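PDB 3LL3: gluconate kinase, which probably phosphorylates gluconate or a related sugar with ATP, as an FGGY-family kinase, and binds ATP and D-xylulose. Local coordinates for residues A[105-110]-A[137-142]; A[119-124]-A[278-283]; A[127-132]-A[342-347]. One frame throughout, in Å; residues are numbered along the deposited sequence.

Contact 1. Residues A[105-110]-A[137-142]; sequences KSIVQD and LLWLKN
Segments 105-110 and 137-142, of helices 105-114 and 133-143, come nearest at Ile107 and Trp139, their CA atoms 6.4 Å apart, and no hydrogen bond passes between them. This is a small helix-helix contact in the N-terminal half of an FGGY kinase, at the protein surface, burying 164 Å² in all. One side chain does most of the work: Ile107 points from its helix toward the other and sets its two branches on neighbouring residues. Its CG1 branch reaches the Trp139 side, where CG1 lies 3.7 Å from Trp139 CB. The same carbon sits at the rim of the indole, in its plane, so the tryptophan offers an edge to the isoleucine, and the two side chains cross at about a right angle. The indole stands there because Trp139 CG is anti to its backbone N (chi1 -175°), which swings the indole out from its own helix, with CB and the CD1 edge turned to Ile107. The end of the CG1 branch, Ile107 CD1, comes 4.1 Å from Trp139 CA and thus reaches the helix backbone itself. The other branch, Ile107 CG2, meets the first side-chain carbon of Leu138, CB, at 4.1 Å, a looser touch. All of this is apolar: the two segments meet through van der Waals contact. Ile107 also touches Tyr135, one turn earlier on the second helix, while Trp139 rests on Cys103 just ahead of the first. On its far side helix 133-143 turns inward, with Leu137 and Leu140 both against Trp154 of strand 153-155. At the indole, the ring atom nearest the isoleucine is CD1: Trp139 CD1 lies 3.7 Å from Ile107 CG1.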
loop_
_atom_site.group_PDB
_atom_site.type_symbol
_atom_site.label_atom_id
_atom_site.label_comp_id
_atom_site.label_asym_id
_atom_site.label_seq_id
_atom_site.Cartn_x
_atom_site.Cartn_y
_atom_site.Cartn_z
ATOM N N LYS A 105 -5.839 -13.636 24.692
ATOM C CA LYS A 105 -5.210 -12.476 24.079
ATOM C C LYS A 105 -5.092 -11.269 25.023
ATOM O O LYS A 105 -4.069 -10.587 25.013
ATOM C CB LYS A 105 -5.856 -12.148 22.719
ATOM C CG LYS A 105 -6.350 -10.730 22.532
ATOM C CD LYS A 105 -7.810 -10.642 22.975
ATOM C CE LYS A 105 -8.708 -11.440 22.034
ATOM N NZ LYS A 105 -9.767 -12.222 22.754
ATOM N N SER A 106 -6.101 -11.042 25.866
ATOM C CA SER A 106 -6.042 -9.944 26.832
ATOM C C SER A 106 -5.045 -10.281 27.933
ATOM O O SER A 106 -4.310 -9.413 28.416
ATOM C CB SER A 106 -7.423 -9.666 27.438
ATOM O OG SER A 106 -8.381 -9.419 26.424
ATOM N N ILE A 107 -5.015 -11.551 28.314
ATOM C CA ILE A 107 -4.096 -12.014 29.344
ATOM C C ILE A 107 -2.679 -11.687 28.926
ATOM O O ILE A 107 -1.863 -11.250 29.736
ATOM C CB ILE A 107 -4.191 -13.544 29.566
ATOM C CG1 ILE A 107 -5.557 -13.949 30.148
ATOM C CG2 ILE A 107 -3.036 -14.026 30.434
ATOM C CD1 ILE A 107 -5.858 -13.358 31.506
ATOM N N VAL A 108 -2.389 -11.908 27.645
ATOM C CA VAL A 108 -1.042 -11.699 27.126
ATOM C C VAL A 108 -0.699 -10.225 27.127
ATOM O O VAL A 108 0.382 -9.822 27.562
ATOM C CB VAL A 108 -0.893 -12.266 25.700
ATOM C CG1 VAL A 108 0.417 -11.806 25.080
ATOM C CG2 VAL A 108 -1.001 -13.797 25.728
ATOM N N GLN A 109 -1.628 -9.414 26.637
ATOM C CA GLN A 109 -1.404 -7.976 26.609
ATOM C C GLN A 109 -1.101 -7.437 28.017
ATOM O O GLN A 109 -0.136 -6.698 28.192
ATOM C CB GLN A 109 -2.585 -7.250 25.955
ATOM C CG GLN A 109 -2.375 -5.753 25.801
ATOM C CD GLN A 109 -1.140 -5.416 24.991
ATOM O OE1 GLN A 109 -0.257 -4.684 25.457
ATOM N NE2 GLN A 109 -1.058 -5.960 23.771
ATOM N N ASP A 110 -1.896 -7.821 29.017
ATOM C CA ASP A 110 -1.631 -7.389 30.396
ATOM C C ASP A 110 -0.272 -7.897 30.891
ATOM O O ASP A 110 0.507 -7.146 31.475
ATOM C CB ASP A 110 -2.731 -7.859 31.359
ATOM C CG ASP A 110 -4.105 -7.316 30.995
ATOM O OD1 ASP A 110 -4.183 -6.265 30.323
ATOM O OD2 ASP A 110 -5.114 -7.939 31.391
ATOM N N LEU A 137 -3.944 -21.258 30.430
ATOM C CA LEU A 137 -4.195 -21.737 31.789
ATOM C C LEU A 137 -4.498 -20.568 32.725
ATOM O O LEU A 137 -5.406 -20.646 33.547
ATOM C CB LEU A 137 -2.993 -22.520 32.323
ATOM C CG LEU A 137 -2.763 -23.897 31.719
ATOM C CD1 LEU A 137 -1.374 -24.414 32.088
ATOM C CD2 LEU A 137 -3.859 -24.860 32.190
ATOM N N LEU A 138 -3.731 -19.488 32.579
ATOM C CA LEU A 138 -3.970 -18.263 33.313
ATOM C C LEU A 138 -5.365 -17.709 33.018
ATOM O O LEU A 138 -6.074 -17.271 33.937
ATOM C CB LEU A 138 -2.910 -17.230 32.959
ATOM C CG LEU A 138 -1.519 -17.497 33.524
ATOM C CD1 LEU A 138 -0.547 -16.472 32.995
ATOM C CD2 LEU A 138 -1.565 -17.451 35.046
ATOM N N TRP A 139 -5.757 -17.726 31.744
ATOM C CA TRP A 139 -7.096 -17.283 31.362
ATOM C C TRP A 139 -8.165 -18.187 31.973
ATOM O O TRP A 139 -9.154 -17.706 32.529
ATOM C CB TRP A 139 -7.260 -17.269 29.846
ATOM C CG TRP A 139 -8.589 -16.699 29.414
ATOM C CD1 TRP A 139 -8.918 -15.373 29.302
ATOM C CD2 TRP A 139 -9.758 -17.434 29.033
ATOM N NE1 TRP A 139 -10.222 -15.244 28.875
ATOM C CE2 TRP A 139 -10.756 -16.493 28.698
ATOM C CE3 TRP A 139 -10.053 -18.793 28.924
ATOM C CZ2 TRP A 139 -12.030 -16.872 28.278
ATOM C CZ3 TRP A 139 -11.323 -19.170 28.511
ATOM C CH2 TRP A 139 -12.294 -18.212 28.193
ATOM N N LEU A 140 -7.973 -19.497 31.861
ATOM C CA LEU A 140 -8.932 -20.451 32.423
ATOM C C LEU A 140 -9.096 -20.273 33.936
ATOM O O LEU A 140 -10.211 -20.301 34.462
ATOM C CB LEU A 140 -8.511 -21.885 32.116
ATOM C CG LEU A 140 -8.670 -22.337 30.657
ATOM C CD1 LEU A 140 -7.889 -23.607 30.387
ATOM C CD2 LEU A 140 -10.137 -22.535 30.324
ATOM N N LYS A 141 -7.976 -20.085 34.624
ATOM C CA LYS A 141 -7.966 -19.899 36.079
ATOM C C LYS A 141 -8.729 -18.644 36.524
ATOM O O LYS A 141 -9.265 -18.595 37.630
ATOM C CB LYS A 141 -6.510 -19.846 36.561
ATOM C CG LYS A 141 -6.276 -19.355 37.998
ATOM C CD LYS A 141 -4.826 -19.650 38.404
ATOM C CE LYS A 141 -4.200 -18.482 39.141
ATOM N NZ LYS A 141 -4.567 -17.190 38.511
ATOM N N ASN A 142 -8.767 -17.628 35.664
ATOM C CA ASN A 142 -9.444 -16.378 35.985
ATOM C C ASN A 142 -10.898 -16.358 35.511
ATOM O O ASN A 142 -11.767 -15.822 36.199
ATOM C CB ASN A 142 -8.680 -15.186 35.392
ATOM C CG ASN A 142 -9.325 -13.842 35.729
ATOM O OD1 ASN A 142 -9.868 -13.157 34.850
ATOM N ND2 ASN A 142 -9.263 -13.455 37.007
#

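Contact 2. Residues A[119-124]-A[278-283]; sequences QIYRKT and ASYFCY. With XUL (D-xylulose), chain E.
Tyr121, near the end of helix 116-124, lays its ring over Ala278 and puts its hydroxyl on the backbone of Tyr280, joining the N-terminal half to the loop before edge strand 281-284 of the C-terminal sheet. This is the tight part. Ala278 CB sits 3.4 Å above the ring plane, over its centre, in a CH-pi contact, and Ala278 CA lies 3.5 Å from Tyr121 CE2 over the same face. With CG anti to the backbone N (chi1 -179°), the phenol extends away from its helix and across to the loop. There Tyr121 OH donates to Tyr280 O at 2.7 Å, nearly along the C=O axis (C=O...OH angle 166°), and Asp275 N also bonds to this hydroxyl. The other end is looser: Thr124 and Cys282 approach mainly through their carbonyls, Thr124 O and Cys282 O being 3.4 Å apart, two acceptors with no bond between them. Outward from here the helix turns polar, and Lys123 pairs with Asp190 and Glu192. Strand 281-284 continues to the sugar pocket, where Phe281 CE2 lies 3.4 Å from O1 of D-xylulose. A phenylalanine in place of Tyr121 would probably leave Tyr280 O without its donor and Asp275 N without its acceptor. The chemistry thus implies a directed link: the ring face packs helix on loop, and the buried hydroxyl probably helps hold that loop.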
loop_
_atom_site.group_PDB
_atom_site.type_symbol
_atom_site.label_atom_id
_atom_site.label_comp_id
_atom_site.label_asym_id
_atom_site.label_seq_id
_atom_site.Cartn_x
_atom_site.Cartn_y
_atom_site.Cartn_z
ATOM N N GLN A 119 9.182 -12.077 31.061
ATOM C CA GLN A 119 9.825 -12.978 32.007
ATOM C C GLN A 119 9.590 -14.422 31.602
ATOM O O GLN A 119 10.493 -15.252 31.666
ATOM C CB GLN A 119 9.295 -12.758 33.435
ATOM C CG GLN A 119 10.015 -13.643 34.461
ATOM C CD GLN A 119 9.408 -13.587 35.873
ATOM O OE1 GLN A 119 8.189 -13.509 36.044
ATOM N NE2 GLN A 119 10.270 -13.656 36.885
ATOM N N ILE A 120 8.368 -14.723 31.188
ATOM C CA ILE A 120 8.061 -16.054 30.672
ATOM C C ILE A 120 8.975 -16.389 29.478
ATOM O O ILE A 120 9.531 -17.500 29.382
ATOM C CB ILE A 120 6.562 -16.176 30.310
ATOM C CG1 ILE A 120 5.723 -16.296 31.583
ATOM C CG2 ILE A 120 6.299 -17.387 29.410
ATOM C CD1 ILE A 120 4.253 -16.076 31.356
ATOM N N TYR A 121 9.151 -15.418 28.584
ATOM C CA TYR A 121 10.066 -15.583 27.453
ATOM C C TYR A 121 11.512 -15.863 27.888
ATOM O O TYR A 121 12.147 -16.779 27.398
ATOM C CB TYR A 121 10.026 -14.374 26.514
ATOM C CG TYR A 121 10.948 -14.575 25.345
ATOM C CD1 TYR A 121 10.620 -15.468 24.331
ATOM C CD2 TYR A 121 12.162 -13.903 25.266
ATOM C CE1 TYR A 121 11.484 -15.687 23.259
ATOM C CE2 TYR A 121 13.023 -14.099 24.202
ATOM C CZ TYR A 121 12.681 -14.994 23.205
ATOM O OH TYR A 121 13.539 -15.190 22.154
ATOM N N ARG A 122 12.025 -15.025 28.781
ATOM C CA ARG A 122 13.363 -15.233 29.315
ATOM C C ARG A 122 13.494 -16.611 29.968
ATOM O O ARG A 122 14.540 -17.231 29.841
ATOM C CB ARG A 122 13.739 -14.127 30.307
ATOM C CG ARG A 122 14.628 -13.025 29.758
ATOM C CD ARG A 122 14.891 -11.950 30.816
ATOM N NE ARG A 122 13.998 -10.812 30.623
ATOM C CZ ARG A 122 13.038 -10.451 31.463
ATOM N NH1 ARG A 122 12.280 -9.407 31.178
ATOM N NH2 ARG A 122 12.843 -11.116 32.589
ATOM N N LYS A 123 12.442 -17.108 30.624
ATOM C CA LYS A 123 12.495 -18.414 31.296
ATOM C C LYS A 123 12.345 -19.616 30.374
ATOM O O LYS A 123 12.963 -20.659 30.606
ATOM C CB LYS A 123 11.408 -18.532 32.369
ATOM C CG LYS A 123 11.743 -17.894 33.708
ATOM C CD LYS A 123 10.484 -17.790 34.559
ATOM C CE LYS A 123 10.777 -17.132 35.892
ATOM N NZ LYS A 123 11.657 -18.001 36.721
ATOM N N THR A 124 11.495 -19.490 29.360
ATOM C CA THR A 124 11.023 -20.684 28.650
ATOM C C THR A 124 11.192 -20.639 27.133
ATOM O O THR A 124 10.944 -21.629 26.463
ATOM C CB THR A 124 9.534 -20.972 28.950
ATOM O OG1 THR A 124 8.712 -19.995 28.287
ATOM C CG2 THR A 124 9.251 -20.955 30.470
ATOM N N ALA A 278 12.632 -10.820 21.900
ATOM C CA ALA A 278 11.688 -11.931 21.858
ATOM C C ALA A 278 11.044 -12.104 20.480
ATOM O O ALA A 278 9.849 -12.352 20.369
ATOM C CB ALA A 278 10.613 -11.771 22.936
ATOM N N SER A 279 11.835 -11.992 19.421
ATOM C CA SER A 279 11.249 -12.078 18.093
ATOM C C SER A 279 11.211 -13.499 17.535
ATOM O O SER A 279 10.600 -13.725 16.495
ATOM C CB SER A 279 11.953 -11.128 17.127
ATOM O OG SER A 279 13.281 -11.559 16.904
ATOM N N TYR A 280 11.854 -14.450 18.220
ATOM C CA TYR A 280 11.814 -15.850 17.795
ATOM C C TYR A 280 11.716 -16.761 19.013
ATOM O O TYR A 280 12.153 -16.388 20.105
ATOM C CB TYR A 280 13.041 -16.231 16.928
ATOM C CG TYR A 280 14.376 -16.051 17.616
ATOM C CD1 TYR A 280 14.831 -16.976 18.552
ATOM C CD2 TYR A 280 15.189 -14.962 17.323
ATOM C CE1 TYR A 280 16.060 -16.810 19.192
ATOM C CE2 TYR A 280 16.413 -14.783 17.950
ATOM C CZ TYR A 280 16.843 -15.705 18.887
ATOM O OH TYR A 280 18.053 -15.530 19.513
ATOM N N PHE A 281 11.145 -17.950 18.837
ATOM C CA PHE A 281 11.011 -18.847 19.964
ATOM C C PHE A 281 12.301 -19.628 20.149
ATOM O O PHE A 281 13.114 -19.735 19.225
ATOM C CB PHE A 281 9.809 -19.793 19.797
ATOM C CG PHE A 281 9.902 -20.741 18.590
ATOM C CD1 PHE A 281 10.876 -21.732 18.527
ATOM C CD2 PHE A 281 8.988 -20.655 17.554
ATOM C CE1 PHE A 281 10.941 -22.616 17.457
ATOM C CE2 PHE A 281 9.048 -21.532 16.460
ATOM C CZ PHE A 281 10.026 -22.515 16.418
ATOM N N CYS A 282 12.484 -20.169 21.345
ATOM C CA CYS A 282 13.548 -21.136 21.598
ATOM C C CYS A 282 12.946 -22.327 22.345
ATOM O O CYS A 282 12.570 -22.204 23.518
ATOM C CB CYS A 282 14.701 -20.503 22.379
ATOM S SG CYS A 282 15.993 -21.657 22.953
ATOM N N TYR A 283 12.811 -23.454 21.641
ATOM C CA TYR A 283 12.163 -24.662 22.167
ATOM C C TYR A 283 13.202 -25.774 22.295
ATOM O O TYR A 283 13.665 -26.324 21.274
ATOM C CB TYR A 283 11.046 -25.179 21.241
ATOM C CG TYR A 283 9.904 -24.216 20.959
ATOM C CD1 TYR A 283 9.556 -23.221 21.873
ATOM C CD2 TYR A 283 9.145 -24.331 19.794
ATOM C CE1 TYR A 283 8.500 -22.358 21.625
ATOM C CE2 TYR A 283 8.095 -23.461 19.528
ATOM C CZ TYR A 283 7.777 -22.478 20.454
ATOM O OH TYR A 283 6.733 -21.615 20.219
HETATM C C1 XUL E . 5.582 -24.081 15.854
HETATM C C2 XUL E . 4.521 -23.078 16.338
HETATM C C3 XUL E . 3.060 -23.171 15.817
HETATM C C4 XUL E . 2.689 -24.480 15.092
HETATM C C5 XUL E . 2.570 -25.698 16.029
HETATM O O1 XUL E . 6.567 -23.410 15.104
HETATM O O2 XUL E . 4.848 -22.190 17.089
HETATM O O3 XUL E . 2.827 -22.132 14.899
HETATM O O4 XUL E . 1.448 -24.272 14.458
HETATM O O5 XUL E . 1.745 -26.692 15.471
#

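Contact 3. Residues A[127-132]-A[342-347]; sequences PMHPMA and GERAPI. With DXP (1-deoxy-D-xylulose-5-phosphate), chain D; XUL (D-xylulose), chain E.
Arg344 passes over the imidazole of His129 in the cleft between the two halves of this FGGY kinase, where both residues line the ligand site. The contact between the loops is by packing alone. Arg344 CD lies over one ring face of His129, 4.0 Å from the centroid, in a CH-pi contact, and Pro130 CD backs the opposite face. The arginine side chain runs across that of His129, roughly perpendicular to it, with ring and guanidinium planes 49° apart. Selenomethionine Met131 adds a second touch, its SE lying in the guanidinium plane, 3.9 Å from Arg344 NH1.

Hydrogen bonds run instead to the ligands. From the edge of its ring, His129 NE2 donates to phosphate oxygen O2P of 1-deoxy-D-xylulose-5-phosphate at 3.0 Å. The bend in the arginine chain at chi3 (-67°) turns its head toward D-xylulose, and Arg344 NH1 donates to O3 of that sugar at 2.7 Å (N-H...O angle 158°). One arginine thus runs beside the phosphate and ends on the sugar, whose other partners include Asp239 and His81.

Further bonds fix these groups. Met131 N donates to His129 ND1 at 3.1 Å within the type I turn 129-132, holding the ring's rotation so that NE2 faces the phosphate. Asn297 OD1 takes a bond from Arg344 NE, which steadies the guanidinium. On the backbone side, Arg344 N donates to the anti lone pair of Glu343 OE1, 2.6 Å away.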
loop_
_atom_site.group_PDB
_atom_site.type_symbol
_atom_site.label_atom_id
_atom_site.label_comp_id
_atom_site.label_asym_id
_atom_site.label_seq_id
_atom_site.Cartn_x
_atom_site.Cartn_y
_atom_site.Cartn_z
ATOM N N PRO A 127 7.533 -17.074 22.957
ATOM C CA PRO A 127 7.166 -15.713 22.550
ATOM C C PRO A 127 5.908 -15.206 23.243
ATOM O O PRO A 127 5.099 -15.995 23.750
ATOM C CB PRO A 127 6.922 -15.860 21.047
ATOM C CG PRO A 127 7.841 -16.939 20.636
ATOM C CD PRO A 127 7.872 -17.918 21.795
HETATM N N MSE A 128 5.727 -13.889 23.254
HETATM C CA MSE A 128 4.605 -13.333 24.002
HETATM C C MSE A 128 3.324 -13.419 23.179
HETATM O O MSE A 128 2.877 -12.433 22.580
HETATM C CB MSE A 128 4.915 -11.908 24.446
HETATM C CG MSE A 128 6.323 -11.776 24.994
HETATM SE SE MSE A 128 6.717 -9.955 25.565
HETATM C CE MSE A 128 8.464 -9.726 24.699
ATOM N N HIS A 129 2.736 -14.612 23.150
ATOM C CA HIS A 129 1.603 -14.874 22.279
ATOM C C HIS A 129 0.617 -15.810 22.949
ATOM O O HIS A 129 1.032 -16.743 23.628
ATOM C CB HIS A 129 2.094 -15.510 20.968
ATOM C CG HIS A 129 1.074 -15.477 19.873
ATOM N ND1 HIS A 129 0.084 -16.430 19.746
ATOM C CD2 HIS A 129 0.870 -14.585 18.870
ATOM C CE1 HIS A 129 -0.668 -16.140 18.701
ATOM N NE2 HIS A 129 -0.218 -15.021 18.154
ATOM N N PRO A 130 -0.689 -15.582 22.732
ATOM C CA PRO A 130 -1.788 -16.334 23.353
ATOM C C PRO A 130 -1.866 -17.817 22.975
ATOM O O PRO A 130 -2.648 -18.569 23.575
ATOM C CB PRO A 130 -3.042 -15.588 22.867
ATOM C CG PRO A 130 -2.588 -14.852 21.633
ATOM C CD PRO A 130 -1.196 -14.422 21.975
HETATM N N MSE A 131 -1.053 -18.240 22.015
HETATM C CA MSE A 131 -1.038 -19.633 21.583
HETATM C C MSE A 131 -0.553 -20.598 22.683
HETATM O O MSE A 131 -0.930 -21.776 22.694
HETATM C CB MSE A 131 -0.146 -19.786 20.350
HETATM C CG MSE A 131 1.336 -19.537 20.623
HETATM SE SE MSE A 131 2.421 -19.410 18.941
HETATM C CE MSE A 131 4.186 -19.029 19.670
ATOM N N ALA A 132 0.282 -20.095 23.588
ATOM C CA ALA A 132 0.890 -20.905 24.647
ATOM C C ALA A 132 -0.093 -21.351 25.726
ATOM O O ALA A 132 -0.891 -20.545 26.230
ATOM C CB ALA A 132 2.052 -20.153 25.299
ATOM N N GLY A 342 -2.713 -10.264 10.300
ATOM C CA GLY A 342 -1.853 -9.974 11.435
ATOM C C GLY A 342 -0.599 -10.812 11.240
ATOM O O GLY A 342 -0.487 -11.532 10.232
ATOM N N GLU A 343 0.354 -10.743 12.162
ATOM C CA GLU A 343 1.577 -11.528 11.976
ATOM C C GLU A 343 2.226 -11.962 13.283
ATOM O O GLU A 343 2.221 -11.210 14.270
ATOM C CB GLU A 343 2.587 -10.739 11.120
ATOM C CG GLU A 343 3.826 -11.529 10.713
ATOM C CD GLU A 343 3.474 -12.869 10.093
ATOM O OE1 GLU A 343 3.108 -13.817 10.841
ATOM O OE2 GLU A 343 3.567 -12.975 8.855
ATOM N N ARG A 344 2.772 -13.177 13.293
ATOM C CA ARG A 344 3.619 -13.611 14.389
ATOM C C ARG A 344 5.052 -13.183 14.050
ATOM O O ARG A 344 5.298 -11.993 13.924
ATOM C CB ARG A 344 3.422 -15.110 14.690
ATOM C CG ARG A 344 2.089 -15.345 15.423
ATOM C CD ARG A 344 1.720 -16.819 15.614
ATOM N NE ARG A 344 1.429 -17.454 14.337
ATOM C CZ ARG A 344 1.571 -18.756 14.098
ATOM N NH1 ARG A 344 1.996 -19.565 15.057
ATOM N NH2 ARG A 344 1.298 -19.246 12.891
ATOM N N ALA A 345 6.000 -14.099 13.892
ATOM C CA ALA A 345 7.334 -13.656 13.485
ATOM C C ALA A 345 7.226 -13.056 12.091
ATOM O O ALA A 345 6.454 -13.561 11.283
ATOM C CB ALA A 345 8.325 -14.809 13.474
ATOM N N PRO A 346 7.996 -11.982 11.807
ATOM C CA PRO A 346 8.951 -11.335 12.719
ATOM C C PRO A 346 8.409 -10.162 13.559
ATOM O O PRO A 346 9.089 -9.756 14.502
ATOM C CB PRO A 346 10.018 -10.822 11.755
ATOM C CG PRO A 346 9.200 -10.350 10.588
ATOM C CD PRO A 346 8.020 -11.332 10.480
ATOM N N ILE A 347 7.224 -9.636 13.258
ATOM C CA ILE A 347 6.771 -8.414 13.942
ATOM C C ILE A 347 5.888 -8.627 15.188
ATOM O O ILE A 347 5.725 -7.716 15.988
ATOM C CB ILE A 347 6.059 -7.449 12.978
ATOM C CG1 ILE A 347 4.832 -8.107 12.361
ATOM C CG2 ILE A 347 7.005 -6.989 11.872
ATOM C CD1 ILE A 347 3.913 -7.104 11.657
HETATM C C1 DXP D . -7.853 -10.743 15.225
HETATM C C2 DXP D . -7.636 -11.397 13.828
HETATM C C3 DXP D . -6.990 -12.805 13.813
HETATM C C4 DXP D . -5.651 -12.715 14.573
HETATM C C5 DXP D . -4.500 -13.744 14.453
HETATM O O2 DXP D . -7.612 -10.713 12.860
HETATM O O3 DXP D . -7.011 -13.354 12.554
HETATM O O4 DXP D . -5.212 -11.395 14.501
HETATM O O5 DXP D . -3.201 -13.245 14.271
HETATM P P DXP D . -1.811 -13.733 15.037
HETATM O O2P DXP D . -1.715 -13.032 16.464
HETATM O O1P DXP D . -1.692 -15.330 14.974
HETATM O O3P DXP D . -0.679 -13.167 14.407
HETATM C C1 XUL E . 5.582 -24.081 15.854
HETATM C C2 XUL E . 4.521 -23.078 16.338
HETATM C C3 XUL E . 3.060 -23.171 15.817
HETATM C C4 XUL E . 2.689 -24.480 15.092
HETATM C C5 XUL E . 2.570 -25.698 16.029
HETATM O O1 XUL E . 6.567 -23.410 15.104
HETATM O O2 XUL E . 4.848 -22.190 17.089
HETATM O O3 XUL E . 2.827 -22.132 14.899
HETATM O O4 XUL E . 1.448 -24.272 14.458
HETATM O O5 XUL E . 1.745 -26.692 15.471
#

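In the fold
Contact 1 lies at the surface, while contacts 2 and 3 are buried, their centres about 11 Å apart. Contact 1 stays within the N-terminal half, joining helix to helix through aliphatic and indole carbons. The other two both cross from that half to the C-terminal one: contact 2 by a ring face and a hydroxyl bond, contact 3 by an arginine over an imidazole, with a selenomethionine beside it, the two polar groups each also bonding a ligand. Both reach D-xylulose. Neighbouring pieces tie the set together, since helices 105-114, 116-124 and 133-143 follow one another and the 127-132 loop joins the last two. Val108 packs on this loop at Pro130, and Phe281 packs on it at Pro127.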